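Local coordinates for protein cysteine desulfurase (Stenotrophomonas maltophilia, PDB 6WCI) that probably catalyses the pyridoxal-phosphate-dependent removal of sulfur from L-cysteine, yielding L-alanine and passing the sulfur to a carrier, at residues 406-409 against 410-413. Sequence-based numbering, arbitrary orientation. Where two conformers were deposited one is given.
With SO4 (sulfate ion), chain E.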
loop_
_atom_site.group_PDB
_atom_site.type_symbol
_atom_site.label_atom_id
_atom_site.label_comp_id
_atom_site.label_asym_id
_atom_site.label_seq_id
_atom_site.Cartn_x
_atom_site.Cartn_y
_atom_site.Cartn_z
ATOM N N ASN B 406 -5.859 -6.035 26.742
ATOM C CA ASN B 406 -6.916 -5.578 27.625
ATOM C C ASN B 406 -6.858 -6.362 28.934
ATOM O O ASN B 406 -6.168 -7.380 29.048
ATOM C CB ASN B 406 -8.283 -5.740 26.965
ATOM C CG ASN B 406 -8.467 -4.821 25.779
ATOM O OD1 ASN B 406 -8.728 -5.275 24.661
ATOM N ND2 ASN B 406 -8.335 -3.515 26.018
ATOM N N THR B 407 -7.592 -5.879 29.935
ATOM C CA THR B 407 -7.534 -6.443 31.275
ATOM C C THR B 407 -8.935 -6.745 31.795
ATOM O O THR B 407 -9.937 -6.225 31.295
ATOM C CB THR B 407 -6.832 -5.496 32.259
ATOM O OG1 THR B 407 -7.661 -4.349 32.484
ATOM C CG2 THR B 407 -5.482 -5.045 31.703
ATOM N N HIS B 408 -8.986 -7.597 32.823
ATOM C CA HIS B 408 -10.252 -7.878 33.500
ATOM C C HIS B 408 -10.790 -6.643 34.204
ATOM O O HIS B 408 -12.010 -6.441 34.260
ATOM C CB HIS B 408 -10.065 -9.023 34.491
ATOM C CG HIS B 408 -9.789 -10.338 33.835
ATOM N ND1 HIS B 408 -10.733 -11.005 33.083
ATOM C CD2 HIS B 408 -8.673 -11.105 33.806
ATOM C CE1 HIS B 408 -10.211 -12.125 32.617
ATOM N NE2 HIS B 408 -8.962 -12.210 33.039
ATOM N N ALA B 409 -9.891 -5.796 34.713
ATOM C CA ALA B 409 -10.298 -4.535 35.322
ATOM C C ALA B 409 -11.013 -3.642 34.317
ATOM O O ALA B 409 -12.060 -3.059 34.624
ATOM C CB ALA B 409 -9.076 -3.827 35.906
ATOM N N GLU B 410 -10.458 -3.519 33.102
ATOM C CA GLU B 410 -11.139 -2.755 32.062
ATOM C C GLU B 410 -12.524 -3.315 31.778
ATOM O O GLU B 410 -13.475 -2.554 31.573
ATOM C CB GLU B 410 -10.313 -2.746 30.775
ATOM C CG GLU B 410 -9.143 -1.768 30.777
ATOM C CD GLU B 410 -8.317 -1.924 29.528
ATOM O OE1 GLU B 410 -8.432 -3.003 28.904
ATOM O OE2 GLU B 410 -7.574 -0.982 29.160
ATOM N N ILE B 411 -12.647 -4.645 31.729
ATOM C CA ILE B 411 -13.959 -5.269 31.538
ATOM C C ILE B 411 -14.943 -4.759 32.584
ATOM O O ILE B 411 -16.075 -4.378 32.264
ATOM C CB ILE B 411 -13.844 -6.804 31.581
ATOM C CG1 ILE B 411 -13.117 -7.329 30.341
ATOM C CG2 ILE B 411 -15.237 -7.454 31.685
ATOM C CD1 ILE B 411 -12.700 -8.780 30.439
ATOM N N GLU B 412 -14.513 -4.715 33.847
ATOM C CA GLU B 412 -15.414 -4.261 34.906
ATOM C C GLU B 412 -15.722 -2.774 34.762
ATOM O O GLU B 412 -16.880 -2.364 34.895
ATOM C CB GLU B 412 -14.818 -4.565 36.282
ATOM C CG GLU B 412 -14.697 -6.056 36.604
ATOM C CD GLU B 412 -16.049 -6.763 36.725
ATOM O OE1 GLU B 412 -16.094 -7.999 36.551
ATOM O OE2 GLU B 412 -17.065 -6.089 36.991
ATOM N N ARG B 413 -14.702 -1.957 34.463
ATOM C CA ARG B 413 -14.926 -0.539 34.184
ATOM C C ARG B 413 -15.904 -0.350 33.031
ATOM O O ARG B 413 -16.710 0.587 33.035
ATOM C CB ARG B 413 -13.601 0.152 33.851
ATOM C CG ARG B 413 -12.577 0.173 34.972
ATOM C CD ARG B 413 -11.399 1.069 34.599
ATOM N NE ARG B 413 -11.858 2.374 34.125
ATOM C CZ ARG B 413 -12.213 3.371 34.927
ATOM N NH1 ARG B 413 -12.147 3.215 36.239
ATOM N NH2 ARG B 413 -12.629 4.523 34.418
HETATM S S SO4 E . -5.670 -8.760 34.349
HETATM O O1 SO4 E . -4.409 -8.131 33.969
HETATM O O2 SO4 E . -6.542 -8.855 33.185
HETATM O O3 SO4 E . -6.344 -7.946 35.367
HETATM O O4 SO4 E . -5.370 -10.103 34.843
#
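Two different rotamers place OG1 of Thr407 and the carboxylate of Glu410 each beside the other residue's backbone N: OG1 of Thr407 lies between its own N and carbonyl carbon (chi1 69°), whereas CG of Glu410 stands anti to the carbonyl carbon (chi1 -79°) and the chain then runs extended to the carboxylate. Two reciprocal bonds follow. Glu410 N donates to Thr407 OG1 at 3.0 Å with an N-H...O angle of 166°, and Thr407 N donates to Glu410 OE1 at 3.2 Å. This pair is a capping box, with Thr407 as N-cap of helix 408-422, the last of the chain. The same carboxylate oxygen takes a second donor: Asn406 ND2 donates a hydrogen bond to Glu410 OE1 at 2.9 Å, on the syn side but tilted from the carboxylate plane. Thr407 N comes more steeply from above that plane, on the opposite face. The remaining oxygen, OE2, forms a salt bridge with Arg30, while Asn406 OD1 accepts from Ala403 N, so both ends of the amide are held. Glu410 also packs on Val46 of strand 43-47 and on Phe48 just after it.

Backbone hydrogen bonds from Ile411 N to Thr407 O (3.2 Å), Glu412 N to His408 O and Arg413 N to Ala409 O build the first helical turn. On the flank facing helix 318-336, Ile411 CD1 lies 4.0 Å from ND1 of the His408 ring, the two side chains running alongside each other and both touching Leu328; His408 ND1 is hydrogen-bonded to His331. O2 of a sulfate, probably from the crystallisation liquor, accepts a hydrogen bond from His408 N at 2.8 Å, and the ion is also hydrogen-bonded to Arg324. Chemically, the box satisfies the Thr407 and Glu410 amides, and the helix N-terminus, with Arg30, would probably favour an ionised Glu410.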